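Local coordinates for oxysterol-binding protein homolog 3 (Saccharomyces cerevisiae, PDB 4IC4) that carries lipids between membranes through the cytosol in a hydrophobic pocket, its OSBP-related domain binding phosphatidylinositol 4-phosphate, at residues I75-E80 against K112-R117; Y81-T86 against E133-R138; R322-I327 against L343-L348; K87-P92 against H157-C162. All blocks are in the same frame, centred on the assembly; numbering follows the deposited sequence.

Interaction 1 of 4, residues I75-E80 against K112-R117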
loop_
_atom_site.group_PDB
_atom_site.type_symbol
_atom_site.label_atom_id
_atom_site.label_comp_id
_atom_site.label_asym_id
_atom_site.label_seq_id
_atom_site.Cartn_x
_atom_site.Cartn_y
_atom_site.Cartn_z
ATOM N N ILE A 75 1.625 0.977 0.957
ATOM C CA ILE A 75 1.341 -0.180 0.121
ATOM C C ILE A 75 1.055 -1.431 0.959
ATOM O O ILE A 75 0.326 -2.325 0.520
ATOM C CB ILE A 75 2.483 -0.412 -0.880
ATOM C CG1 ILE A 75 2.576 0.807 -1.807
ATOM C CG2 ILE A 75 2.226 -1.680 -1.691
ATOM C CD1 ILE A 75 3.715 0.746 -2.806
ATOM N N SER A 76 1.601 -1.488 2.171
ATOM C CA SER A 76 1.343 -2.625 3.053
ATOM C C SER A 76 -0.127 -2.683 3.454
ATOM O O SER A 76 -0.610 -3.723 3.902
ATOM C CB SER A 76 2.202 -2.543 4.317
ATOM O OG SER A 76 3.569 -2.722 4.002
ATOM N N GLU A 77 -0.838 -1.565 3.304
ATOM C CA GLU A 77 -2.258 -1.534 3.642
ATOM C C GLU A 77 -3.044 -2.384 2.652
ATOM O O GLU A 77 -4.225 -2.675 2.862
ATOM C CB GLU A 77 -2.775 -0.091 3.661
ATOM C CG GLU A 77 -2.159 0.729 4.788
ATOM C CD GLU A 77 -2.676 2.151 4.854
ATOM O OE1 GLU A 77 -3.855 2.355 5.220
ATOM O OE2 GLU A 77 -1.894 3.067 4.533
ATOM N N THR A 78 -2.378 -2.783 1.572
ATOM C CA THR A 78 -2.989 -3.657 0.580
ATOM C C THR A 78 -3.398 -4.947 1.299
ATOM O O THR A 78 -4.302 -5.658 0.857
ATOM C CB THR A 78 -1.978 -4.008 -0.543
ATOM O OG1 THR A 78 -1.743 -2.848 -1.351
ATOM C CG2 THR A 78 -2.503 -5.138 -1.425
ATOM N N PHE A 79 -2.740 -5.228 2.422
ATOM C CA PHE A 79 -2.999 -6.442 3.192
ATOM C C PHE A 79 -3.865 -6.288 4.444
ATOM O O PHE A 79 -3.952 -7.204 5.261
ATOM C CB PHE A 79 -1.660 -7.100 3.543
ATOM C CG PHE A 79 -0.918 -7.605 2.343
ATOM C CD1 PHE A 79 -1.235 -8.844 1.787
ATOM C CD2 PHE A 79 0.047 -6.821 1.723
ATOM C CE1 PHE A 79 -0.603 -9.289 0.631
ATOM C CE2 PHE A 79 0.686 -7.256 0.562
ATOM C CZ PHE A 79 0.358 -8.495 0.017
ATOM N N GLU A 80 -4.521 -5.140 4.584
ATOM C CA GLU A 80 -5.388 -4.912 5.735
ATOM C C GLU A 80 -6.431 -6.023 5.870
ATOM O O GLU A 80 -6.760 -6.439 6.979
ATOM C CB GLU A 80 -6.110 -3.561 5.613
ATOM C CG GLU A 80 -7.069 -3.282 6.769
ATOM C CD GLU A 80 -7.848 -1.983 6.619
ATOM O OE1 GLU A 80 -7.613 -1.225 5.650
ATOM O OE2 GLU A 80 -8.705 -1.722 7.488
ATOM N N LYS A 112 -12.456 11.152 3.002
ATOM C CA LYS A 112 -11.746 12.061 2.112
ATOM C C LYS A 112 -10.523 12.731 2.727
ATOM O O LYS A 112 -9.635 13.186 2.005
ATOM C CB LYS A 112 -12.712 13.129 1.588
ATOM C CG LYS A 112 -13.797 12.566 0.687
ATOM C CD LYS A 112 -14.769 13.644 0.228
ATOM C CE LYS A 112 -15.832 13.063 -0.691
ATOM N NZ LYS A 112 -16.837 14.082 -1.106
ATOM N N THR A 113 -10.471 12.792 4.051
ATOM C CA THR A 113 -9.336 13.415 4.722
ATOM C C THR A 113 -8.026 12.739 4.304
ATOM O O THR A 113 -6.993 13.396 4.170
ATOM C CB THR A 113 -9.483 13.329 6.258
ATOM O OG1 THR A 113 -10.746 13.887 6.649
ATOM C CG2 THR A 113 -8.363 14.096 6.952
ATOM N N ARG A 114 -8.079 11.428 4.080
ATOM C CA ARG A 114 -6.892 10.664 3.698
ATOM C C ARG A 114 -6.271 11.131 2.381
ATOM O O ARG A 114 -5.074 10.947 2.154
ATOM C CB ARG A 114 -7.241 9.167 3.599
ATOM C CG ARG A 114 -6.036 8.230 3.453
ATOM C CD ARG A 114 -5.232 8.155 4.749
ATOM N NE ARG A 114 -3.916 7.546 4.550
ATOM C CZ ARG A 114 -3.653 6.242 4.614
ATOM N NH1 ARG A 114 -4.609 5.363 4.882
ATOM N NH2 ARG A 114 -2.413 5.817 4.408
ATOM N N THR A 115 -7.070 11.747 1.515
ATOM C CA THR A 115 -6.557 12.205 0.227
ATOM C C THR A 115 -5.845 13.562 0.268
ATOM O O THR A 115 -5.312 14.008 -0.748
ATOM C CB THR A 115 -7.686 12.285 -0.828
ATOM O OG1 THR A 115 -8.582 13.349 -0.489
ATOM C CG2 THR A 115 -8.463 10.971 -0.885
ATOM N N LEU A 116 -5.819 14.199 1.436
ATOM C CA LEU A 116 -5.193 15.514 1.591
ATOM C C LEU A 116 -3.664 15.499 1.634
ATOM O O LEU A 116 -3.023 16.453 1.188
ATOM C CB LEU A 116 -5.725 16.198 2.852
ATOM C CG LEU A 116 -7.216 16.546 2.860
ATOM C CD1 LEU A 116 -7.640 16.935 4.260
ATOM C CD2 LEU A 116 -7.480 17.680 1.883
ATOM N N ARG A 117 -3.083 14.431 2.173
ATOM C CA ARG A 117 -1.626 14.316 2.270
ATOM C C ARG A 117 -1.114 13.029 1.629
ATOM O O ARG A 117 -1.897 12.146 1.278
ATOM C CB ARG A 117 -1.176 14.354 3.733
ATOM C CG ARG A 117 -1.344 15.693 4.440
ATOM C CD ARG A 117 -2.463 15.612 5.449
ATOM N NE ARG A 117 -2.450 16.711 6.409
ATOM C CZ ARG A 117 -3.379 16.886 7.342
ATOM N NH1 ARG A 117 -4.394 16.033 7.434
ATOM N NH2 ARG A 117 -3.296 17.908 8.181
#

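Interaction 2 of 4, residues Y81-T86 against E133-R138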
loop_
_atom_site.group_PDB
_atom_site.type_symbol
_atom_site.label_atom_id
_atom_site.label_comp_id
_atom_site.label_asym_id
_atom_site.label_seq_id
_atom_site.Cartn_x
_atom_site.Cartn_y
_atom_site.Cartn_z
ATOM N N TYR A 81 -6.949 -6.495 4.736
ATOM C CA TYR A 81 -7.975 -7.536 4.745
ATOM C C TYR A 81 -7.450 -8.877 4.238
ATOM O O TYR A 81 -8.135 -9.609 3.508
ATOM C CB TYR A 81 -9.179 -7.076 3.914
ATOM C CG TYR A 81 -9.788 -5.781 4.410
ATOM C CD1 TYR A 81 -10.676 -5.762 5.490
ATOM C CD2 TYR A 81 -9.449 -4.562 3.821
ATOM C CE1 TYR A 81 -11.209 -4.554 5.972
ATOM C CE2 TYR A 81 -9.976 -3.357 4.295
ATOM C CZ TYR A 81 -10.851 -3.359 5.366
ATOM O OH TYR A 81 -11.361 -2.163 5.823
ATOM N N ALA A 82 -6.227 -9.191 4.648
ATOM C CA ALA A 82 -5.569 -10.440 4.288
ATOM C C ALA A 82 -6.410 -11.686 4.591
ATOM O O ALA A 82 -6.278 -12.698 3.900
ATOM C CB ALA A 82 -4.225 -10.539 5.005
ATOM N N PRO A 83 -7.260 -11.646 5.640
ATOM C CA PRO A 83 -8.067 -12.840 5.922
ATOM C C PRO A 83 -8.923 -13.278 4.730
ATOM O O PRO A 83 -9.358 -14.428 4.661
ATOM C CB PRO A 83 -8.899 -12.415 7.128
ATOM C CG PRO A 83 -7.941 -11.531 7.871
ATOM C CD PRO A 83 -7.331 -10.692 6.765
ATOM N N LEU A 84 -9.172 -12.364 3.797
ATOM C CA LEU A 84 -9.945 -12.706 2.604
ATOM C C LEU A 84 -9.180 -13.740 1.783
ATOM O O LEU A 84 -9.777 -14.622 1.160
ATOM C CB LEU A 84 -10.187 -11.463 1.744
ATOM C CG LEU A 84 -11.245 -10.472 2.236
ATOM C CD1 LEU A 84 -11.187 -9.209 1.400
ATOM C CD2 LEU A 84 -12.628 -11.106 2.146
ATOM N N LEU A 85 -7.857 -13.621 1.771
ATOM C CA LEU A 85 -7.028 -14.566 1.029
ATOM C C LEU A 85 -7.076 -15.927 1.704
ATOM O O LEU A 85 -7.169 -16.964 1.039
ATOM C CB LEU A 85 -5.583 -14.068 0.954
ATOM C CG LEU A 85 -5.413 -12.731 0.226
ATOM C CD1 LEU A 85 -3.945 -12.333 0.215
ATOM C CD2 LEU A 85 -5.961 -12.847 -1.193
ATOM N N THR A 86 -7.020 -15.921 3.031
ATOM C CA THR A 86 -7.074 -17.160 3.787
ATOM C C THR A 86 -8.422 -17.836 3.533
ATOM O O THR A 86 -8.484 -19.044 3.305
ATOM C CB THR A 86 -6.879 -16.887 5.287
ATOM O OG1 THR A 86 -5.598 -16.276 5.486
ATOM C CG2 THR A 86 -6.953 -18.190 6.085
ATOM N N GLU A 133 0.553 -11.733 13.518
ATOM C CA GLU A 133 0.231 -13.073 13.982
ATOM C C GLU A 133 -1.279 -13.294 14.037
ATOM O O GLU A 133 -1.761 -14.405 13.799
ATOM C CB GLU A 133 0.839 -13.301 15.368
ATOM C CG GLU A 133 0.773 -14.740 15.857
ATOM C CD GLU A 133 1.585 -15.685 14.993
ATOM O OE1 GLU A 133 1.251 -15.839 13.799
ATOM O OE2 GLU A 133 2.560 -16.272 15.507
ATOM N N ASP A 134 -2.021 -12.234 14.347
ATOM C CA ASP A 134 -3.474 -12.316 14.428
ATOM C C ASP A 134 -4.093 -12.702 13.090
ATOM O O ASP A 134 -5.186 -13.266 13.049
ATOM C CB ASP A 134 -4.061 -10.982 14.896
ATOM C CG ASP A 134 -3.657 -9.824 14.007
ATOM O OD1 ASP A 134 -4.553 -9.092 13.539
ATOM O OD2 ASP A 134 -2.443 -9.647 13.779
ATOM N N MET A 135 -3.401 -12.397 11.995
ATOM C CA MET A 135 -3.900 -12.736 10.666
ATOM C C MET A 135 -3.046 -13.814 10.014
ATOM O O MET A 135 -3.230 -14.150 8.843
ATOM C CB MET A 135 -3.955 -11.487 9.783
ATOM C CG MET A 135 -5.020 -10.495 10.236
ATOM S SD MET A 135 -5.257 -9.119 9.096
ATOM C CE MET A 135 -3.992 -8.016 9.666
ATOM N N GLY A 136 -2.099 -14.340 10.783
ATOM C CA GLY A 136 -1.236 -15.402 10.305
ATOM C C GLY A 136 -0.254 -15.084 9.197
ATOM O O GLY A 136 0.201 -15.998 8.508
ATOM N N PHE A 137 0.097 -13.814 9.012
ATOM C CA PHE A 137 1.040 -13.500 7.949
ATOM C C PHE A 137 2.152 -12.561 8.371
ATOM O O PHE A 137 2.092 -11.917 9.418
ATOM C CB PHE A 137 0.308 -12.907 6.733
ATOM C CG PHE A 137 -0.064 -11.447 6.880
ATOM C CD1 PHE A 137 0.875 -10.445 6.642
ATOM C CD2 PHE A 137 -1.361 -11.076 7.226
ATOM C CE1 PHE A 137 0.527 -9.094 6.744
ATOM C CE2 PHE A 137 -1.721 -9.731 7.332
ATOM C CZ PHE A 137 -0.776 -8.736 7.090
ATOM N N ARG A 138 3.185 -12.513 7.546
ATOM C CA ARG A 138 4.296 -11.612 7.777
ATOM C C ARG A 138 4.632 -11.036 6.417
ATOM O O ARG A 138 4.466 -11.694 5.387
ATOM C CB ARG A 138 5.505 -12.339 8.359
ATOM C CG ARG A 138 6.155 -13.334 7.425
ATOM C CD ARG A 138 7.300 -14.027 8.128
ATOM N NE ARG A 138 8.028 -14.924 7.241
ATOM C CZ ARG A 138 8.953 -15.782 7.655
ATOM N NH1 ARG A 138 9.256 -15.855 8.943
ATOM N NH2 ARG A 138 9.575 -16.560 6.781
HETATM O O HOH W 1 -5.630 -14.523 7.568
#

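Interaction 3 of 4, residues R322-I327 against L343-L348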
loop_
_atom_site.group_PDB
_atom_site.type_symbol
_atom_site.label_atom_id
_atom_site.label_comp_id
_atom_site.label_asym_id
_atom_site.label_seq_id
_atom_site.Cartn_x
_atom_site.Cartn_y
_atom_site.Cartn_z
ATOM N N ARG A 322 9.906 2.402 10.701
ATOM C CA ARG A 322 9.567 2.771 12.076
ATOM C C ARG A 322 10.714 3.497 12.771
ATOM O O ARG A 322 10.514 4.108 13.821
ATOM C CB ARG A 322 9.220 1.536 12.904
ATOM C CG ARG A 322 8.006 0.759 12.433
ATOM C CD ARG A 322 7.768 -0.422 13.352
ATOM N NE ARG A 322 6.668 -1.275 12.909
ATOM C CZ ARG A 322 6.753 -2.167 11.928
ATOM N NH1 ARG A 322 7.893 -2.336 11.269
ATOM N NH2 ARG A 322 5.696 -2.907 11.616
ATOM N N LEU A 323 11.909 3.425 12.192
ATOM C CA LEU A 323 13.069 4.066 12.794
ATOM C C LEU A 323 13.398 5.424 12.177
ATOM O O LEU A 323 14.355 6.083 12.590
ATOM C CB LEU A 323 14.280 3.127 12.714
ATOM C CG LEU A 323 14.066 1.764 13.388
ATOM C CD1 LEU A 323 15.331 0.920 13.276
ATOM C CD2 LEU A 323 13.674 1.963 14.849
ATOM N N ARG A 324 12.610 5.853 11.194
ATOM C CA ARG A 324 12.859 7.150 10.569
ATOM C C ARG A 324 12.515 8.283 11.524
ATOM O O ARG A 324 11.396 8.368 12.037
ATOM C CB ARG A 324 12.069 7.295 9.266
ATOM C CG ARG A 324 12.765 6.607 8.112
ATOM C CD ARG A 324 12.162 6.929 6.769
ATOM N NE ARG A 324 12.125 8.357 6.461
ATOM C CZ ARG A 324 11.946 8.828 5.232
ATOM N NH1 ARG A 324 11.805 7.982 4.219
ATOM N NH2 ARG A 324 11.874 10.132 5.008
ATOM N N PRO A 325 13.477 9.179 11.764
ATOM C CA PRO A 325 13.268 10.308 12.673
ATOM C C PRO A 325 12.308 11.385 12.203
ATOM O O PRO A 325 11.618 11.999 13.022
ATOM C CB PRO A 325 14.682 10.843 12.889
ATOM C CG PRO A 325 15.347 10.556 11.595
ATOM C CD PRO A 325 14.865 9.152 11.272
ATOM N N ASP A 326 12.259 11.627 10.899
ATOM C CA ASP A 326 11.356 12.647 10.395
ATOM C C ASP A 326 9.909 12.181 10.508
ATOM O O ASP A 326 9.037 12.939 10.942
ATOM C CB ASP A 326 11.715 13.036 8.951
ATOM C CG ASP A 326 11.857 11.842 8.011
ATOM O OD1 ASP A 326 11.917 10.674 8.458
ATOM O OD2 ASP A 326 11.934 12.097 6.790
ATOM N N ILE A 327 9.654 10.928 10.150
ATOM C CA ILE A 327 8.304 10.398 10.248
ATOM C C ILE A 327 7.866 10.364 11.714
ATOM O O ILE A 327 6.731 10.720 12.038
ATOM C CB ILE A 327 8.207 8.968 9.664
ATOM C CG1 ILE A 327 8.600 8.978 8.180
ATOM C CG2 ILE A 327 6.786 8.425 9.856
ATOM C CD1 ILE A 327 8.417 7.635 7.469
ATOM N N LEU A 343 14.768 17.003 5.401
ATOM C CA LEU A 343 15.809 17.586 4.561
ATOM C C LEU A 343 17.145 16.876 4.766
ATOM O O LEU A 343 17.883 16.635 3.811
ATOM C CB LEU A 343 15.959 19.075 4.873
ATOM C CG LEU A 343 14.731 19.934 4.563
ATOM C CD1 LEU A 343 14.959 21.355 5.052
ATOM C CD2 LEU A 343 14.456 19.917 3.065
ATOM N N LYS A 344 17.451 16.539 6.015
ATOM C CA LYS A 344 18.700 15.861 6.335
ATOM C C LYS A 344 18.794 14.480 5.687
ATOM O O LYS A 344 19.812 14.140 5.092
ATOM C CB LYS A 344 18.858 15.735 7.852
ATOM C CG LYS A 344 20.047 14.882 8.295
ATOM C CD LYS A 344 21.371 15.407 7.747
ATOM C CE LYS A 344 21.740 16.752 8.348
ATOM N NZ LYS A 344 23.057 17.229 7.839
ATOM N N LEU A 345 17.738 13.682 5.805
ATOM C CA LEU A 345 17.751 12.350 5.209
ATOM C C LEU A 345 17.902 12.424 3.692
ATOM O O LEU A 345 18.631 11.633 3.096
ATOM C CB LEU A 345 16.472 11.589 5.564
ATOM C CG LEU A 345 16.509 10.679 6.795
ATOM C CD1 LEU A 345 16.819 11.486 8.044
ATOM C CD2 LEU A 345 15.170 9.963 6.924
ATOM N N GLU A 346 17.209 13.372 3.069
ATOM C CA GLU A 346 17.290 13.527 1.622
ATOM C C GLU A 346 18.699 13.933 1.207
ATOM O O GLU A 346 19.239 13.435 0.217
ATOM C CB GLU A 346 16.284 14.579 1.147
ATOM C CG GLU A 346 15.161 14.024 0.287
ATOM C CD GLU A 346 14.324 12.989 1.006
ATOM O OE1 GLU A 346 13.739 13.322 2.060
ATOM O OE2 GLU A 346 14.246 11.840 0.518
ATOM N N GLN A 347 19.292 14.831 1.986
ATOM C CA GLN A 347 20.633 15.326 1.720
ATOM C C GLN A 347 21.678 14.215 1.862
ATOM O O GLN A 347 22.588 14.099 1.042
ATOM C CB GLN A 347 20.940 16.482 2.678
ATOM C CG GLN A 347 21.979 17.467 2.185
ATOM C CD GLN A 347 23.367 16.878 2.132
ATOM O OE1 GLN A 347 23.900 16.426 3.146
ATOM N NE2 GLN A 347 23.965 16.885 0.948
ATOM N N LEU A 348 21.554 13.393 2.900
ATOM C CA LEU A 348 22.509 12.310 3.099
ATOM C C LEU A 348 22.443 11.329 1.937
ATOM O O LEU A 348 23.464 10.831 1.464
ATOM C CB LEU A 348 22.224 11.570 4.411
ATOM C CG LEU A 348 22.471 12.359 5.697
ATOM C CD1 LEU A 348 22.112 11.482 6.886
ATOM C CD2 LEU A 348 23.929 12.797 5.779
HETATM O O HOH W 2 11.433 11.235 2.348
#

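Interaction 4 of 4, residues K87-P92 against H157-C162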
loop_
_atom_site.group_PDB
_atom_site.type_symbol
_atom_site.label_atom_id
_atom_site.label_comp_id
_atom_site.label_asym_id
_atom_site.label_seq_id
_atom_site.Cartn_x
_atom_site.Cartn_y
_atom_site.Cartn_z
ATOM N N LYS A 87 -9.496 -17.051 3.544
ATOM C CA LYS A 87 -10.828 -17.602 3.300
ATOM C C LYS A 87 -10.915 -18.145 1.877
ATOM O O LYS A 87 -11.576 -19.157 1.625
ATOM C CB LYS A 87 -11.901 -16.532 3.507
ATOM C CG LYS A 87 -13.318 -17.035 3.275
ATOM C CD LYS A 87 -14.372 -15.966 3.545
ATOM C CE LYS A 87 -14.445 -15.586 5.015
ATOM N NZ LYS A 87 -13.218 -14.889 5.484
ATOM N N ALA A 88 -10.241 -17.472 0.952
ATOM C CA ALA A 88 -10.245 -17.891 -0.443
ATOM C C ALA A 88 -9.703 -19.309 -0.598
ATOM O O ALA A 88 -10.244 -20.099 -1.374
ATOM C CB ALA A 88 -9.424 -16.911 -1.288
ATOM N N THR A 89 -8.646 -19.637 0.141
ATOM C CA THR A 89 -8.044 -20.968 0.060
ATOM C C THR A 89 -8.940 -22.046 0.658
ATOM O O THR A 89 -8.631 -23.233 0.560
ATOM C CB THR A 89 -6.682 -21.044 0.799
ATOM O OG1 THR A 89 -6.886 -20.897 2.211
ATOM C CG2 THR A 89 -5.736 -19.960 0.300
ATOM N N GLN A 90 -10.048 -21.637 1.266
ATOM C CA GLN A 90 -10.958 -22.589 1.897
ATOM C C GLN A 90 -12.326 -22.650 1.218
ATOM O O GLN A 90 -13.212 -23.380 1.663
ATOM C CB GLN A 90 -11.123 -22.222 3.374
ATOM C CG GLN A 90 -9.797 -21.966 4.080
ATOM C CD GLN A 90 -9.963 -21.366 5.465
ATOM O OE1 GLN A 90 -10.946 -20.679 5.745
ATOM N NE2 GLN A 90 -8.987 -21.606 6.335
ATOM N N ARG A 91 -12.490 -21.897 0.136
ATOM C CA ARG A 91 -13.758 -21.859 -0.591
ATOM C C ARG A 91 -13.648 -22.472 -1.985
ATOM O O ARG A 91 -12.568 -22.514 -2.570
ATOM C CB ARG A 91 -14.238 -20.411 -0.706
ATOM C CG ARG A 91 -14.517 -19.746 0.632
ATOM C CD ARG A 91 -15.926 -20.035 1.119
ATOM N NE ARG A 91 -16.923 -19.390 0.268
ATOM C CZ ARG A 91 -18.223 -19.346 0.539
ATOM N NH1 ARG A 91 -19.054 -18.735 -0.296
ATOM N NH2 ARG A 91 -18.695 -19.910 1.643
ATOM N N PRO A 92 -14.774 -22.956 -2.535
ATOM C CA PRO A 92 -14.784 -23.566 -3.869
ATOM C C PRO A 92 -14.680 -22.549 -5.007
ATOM O O PRO A 92 -14.299 -22.895 -6.125
ATOM C CB PRO A 92 -16.109 -24.321 -3.883
ATOM C CG PRO A 92 -16.996 -23.428 -3.076
ATOM C CD PRO A 92 -16.105 -23.056 -1.905
ATOM N N HIS A 157 1.952 -16.404 4.333
ATOM C CA HIS A 157 0.994 -16.996 5.260
ATOM C C HIS A 157 1.225 -18.493 5.064
ATOM O O HIS A 157 1.847 -18.900 4.083
ATOM C CB HIS A 157 -0.428 -16.607 4.842
ATOM C CG HIS A 157 -1.507 -17.139 5.736
ATOM N ND1 HIS A 157 -1.958 -18.440 5.670
ATOM C CD2 HIS A 157 -2.257 -16.528 6.685
ATOM C CE1 HIS A 157 -2.943 -18.606 6.536
ATOM N NE2 HIS A 157 -3.144 -17.461 7.163
ATOM N N LEU A 158 0.752 -19.313 5.991
ATOM C CA LEU A 158 0.928 -20.752 5.846
ATOM C C LEU A 158 0.273 -21.270 4.567
ATOM O O LEU A 158 0.783 -22.196 3.926
ATOM C CB LEU A 158 0.318 -21.488 7.043
ATOM C CG LEU A 158 0.252 -23.016 6.933
ATOM C CD1 LEU A 158 1.657 -23.586 6.974
ATOM C CD2 LEU A 158 -0.580 -23.583 8.072
ATOM N N ASP A 159 -0.841 -20.655 4.177
ATOM C CA ASP A 159 -1.586 -21.125 3.013
ATOM C C ASP A 159 -1.510 -20.307 1.727
ATOM O O ASP A 159 -2.109 -20.680 0.721
ATOM C CB ASP A 159 -3.053 -21.317 3.406
ATOM C CG ASP A 159 -3.212 -22.162 4.657
ATOM O OD1 ASP A 159 -2.526 -23.199 4.761
ATOM O OD2 ASP A 159 -4.019 -21.788 5.531
ATOM N N TRP A 160 -0.782 -19.198 1.750
ATOM C CA TRP A 160 -0.653 -18.363 0.560
ATOM C C TRP A 160 0.502 -17.400 0.714
ATOM O O TRP A 160 0.990 -17.160 1.815
ATOM C CB TRP A 160 -1.938 -17.555 0.297
ATOM C CG TRP A 160 -2.418 -16.726 1.474
ATOM C CD1 TRP A 160 -3.399 -17.063 2.362
ATOM C CD2 TRP A 160 -1.922 -15.444 1.895
ATOM N NE1 TRP A 160 -3.546 -16.075 3.308
ATOM C CE2 TRP A 160 -2.652 -15.071 3.046
ATOM C CE3 TRP A 160 -0.930 -14.577 1.412
ATOM C CZ2 TRP A 160 -2.423 -13.867 3.727
ATOM C CZ3 TRP A 160 -0.701 -13.376 2.092
ATOM C CH2 TRP A 160 -1.446 -13.036 3.237
ATOM N N GLU A 161 0.959 -16.868 -0.409
ATOM C CA GLU A 161 2.027 -15.883 -0.389
ATOM C C GLU A 161 1.771 -14.932 -1.539
ATOM O O GLU A 161 1.079 -15.275 -2.502
ATOM C CB GLU A 161 3.404 -16.537 -0.518
ATOM C CG GLU A 161 3.626 -17.333 -1.785
ATOM C CD GLU A 161 5.048 -17.849 -1.887
ATOM O OE1 GLU A 161 5.526 -18.483 -0.921
ATOM O OE2 GLU A 161 5.686 -17.620 -2.936
ATOM N N CYS A 162 2.316 -13.728 -1.437
ATOM C CA CYS A 162 2.111 -12.730 -2.470
ATOM C C CYS A 162 3.380 -11.926 -2.703
ATOM O O CYS A 162 4.057 -11.536 -1.754
ATOM C CB CYS A 162 0.973 -11.795 -2.055
ATOM S SG CYS A 162 0.348 -10.742 -3.379
HETATM O O HOH W 3 -6.548 -22.536 4.264
#

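Interaction 1 of 4, residues I75-E80 against K112-R117
Arg114 and Glu77 meet across widely spaced backbones: their CA atoms, the nearest pair between 75-80 and 112-117, lie 13.0 Å apart, and only long side chains could close that gap. Along 112-117, Lys112 opens a short 3-10 turn, and its carbonyl O accepts from both the N and the OG1 of Thr115, which fixes the turn that presents Arg114. The Arg114 chain sets out with CG anti to its own N (chi1 -170°), then bends at chi2, and delivers the guanidinium end-on to the carboxylate. NH1 donates to Glu77 OE1 at 3.1 Å and NH2 to Glu77 OE2 at 2.8 Å, both nearly straight and both on syn lone pairs. The two flat groups are almost coplanar, 7° apart. Glu67 takes Arg114 NE and Thr302 bonds Glu77 OE1, so the buried charges are shared with neighbours. This is a classic bidentate arginine-carboxylate salt bridge, here joining the 3-10 turn at Glu77, close to helix 71-76, to the loop before strand 118-120 inside the OSBP-related domain.

Interaction 2 of 4, residues Y81-T86 against E133-R138
The backbones come closest where Pro83, of helix 83-88, faces Met135 in the turn before strand 137-145, with 6.3 Å between their CA atoms. Met135 holds CG beside its backbone N and anti to the carbonyl carbon (chi1 -68°), and its side chain crosses Pro83 obliquely with the sulfur against the ring: SD is 3.5 Å from Pro83 CD, while Met135 CG lies 3.9 Å from Pro83 CG. A flexible thioether suits this place, since it can follow the rigid ring. Next to it, the methyl of Ala82 approaches the Phe137 ring obliquely, CB standing 3.5 Å from CE2 and 3.7 Å from CD2 of that ring; the small alanine side chain allows the backbone to approach the ring this closely. Trp160 also touches both Ala82 and Phe137, making the site part of a larger apolar cluster. A water also joins the two segments, bonded to Thr86 OG1 at 2.7 Å and donating to Met135 O at 2.7 Å, while Trp160 NE1 also bonds Thr86 OG1. Gly136, with positive phi, and Phe137 both face Arg132, forming a G1 beta bulge, the familiar device at the turn of a beta hairpin, here between strands 127-132 and 137-145 of the barrel.

Interaction 3 of 4, residues R322-I327 against L343-L348
The phosphoinositide-binding part of the OSBP-related domain includes helix 335-354, whose Glu346, Gln347 and Leu348 belong to the phosphatidylinositol 4-phosphate site, and this contact packs that helix against the start of helix 325-331. Leu345 carries the packing. Its CD1 reaches toward CG of the Pro325 ring, 4.0 Å away, while CD2 comes in obliquely beside the paired charged groups, 3.5 Å from Arg324 NE and 3.7 Å from Asp326 OD1. The branched leucine thus spreads one methyl to the proline and the other to the ion pair. Those two polar residues hold each other: Arg324 grips Asp326 side-on, NE giving to OD1 at 3.1 Å and NH2 to OD2 at 2.7 Å, both bonds close to the guanidinium plane and on syn lone pairs. Asp326 has CG between its N and its carbonyl carbon (chi1 51°), which also brings OD1 to the N of Ile327 at 2.8 Å, approached from above the carboxylate plane. Mutual neutralisation probably makes the pair acceptable next to a leucine methyl. A water accepts from Arg324 NH2 and probably donates to Glu346 OE1, a lipid-site residue; Glu126 takes Arg324 NH1, and Trp397 packs on Arg324, Pro325 and Leu345. The result is a helix-to-helix contact, with an Arg-Asp pair at a helix N-terminus, beside the phosphoinositide site.

Interaction 4 of 4, residues K87-P92 against H157-C162
Thr89 and Asp159 set their side chains at about a right angle to each other, so that they meet through their flanks. Thr89 holds OG1 between its backbone N and carbonyl carbon (chi1 67°), which sends CG2 along the other branch toward 157-162. That methyl lies 3.7 Å from Asp159 O and 4.3 Å from CD1 of the Trp160 ring, reaching the indole obliquely, while Thr89 OG1 stays 4.0 Å from Asp159 CB. A beta-branched threonine suits the place because it can offer a methyl to the aromatic ring and a hydroxyl to water from one short stem. The hydroxyl also bonds Thr86 O, one turn back in the chain. Within 157-162, His157 CB sits over the centre of the Trp160 ring, 3.2 Å above its plane, and His157 ND1 accepts from Asp159 N at 2.9 Å in the imidazole plane, tying down the turn that carries Asp159. A water donates to Thr89 OG1 at 2.6 Å and more weakly to Asp159 OD2. With a methyl near the Asp159 carbonyl and, more loosely, the indole, the contact implies a join between 87-92 and the turn before strand 160-172 that depends on shape and on one partly weakly bound water, not on a direct polar bond.

In the fold
Interaction 1 lies deepest, about 7 Å from the chain centre, and it alone spans its gap with a direct salt bridge. Interactions 2 and 4 both use helix 83-88 against strands of the barrel, 137-145 and 160-172, that flank 150-157; their centres are about 9 Å apart, and Thr86 OG1 with Trp160 NE1 probably bonds one to the other. Each combines apolar contact with a bridging water, as befits partly buried sites nearer the surface. Interaction 1 touches both of them through Phe79, so 75-92 meets the barrel in succession. Interaction 3 stands apart, about 37 Å from interaction 4 between centres; it is buried too, but keeps its ion pair within one segment and sets a leucine against it.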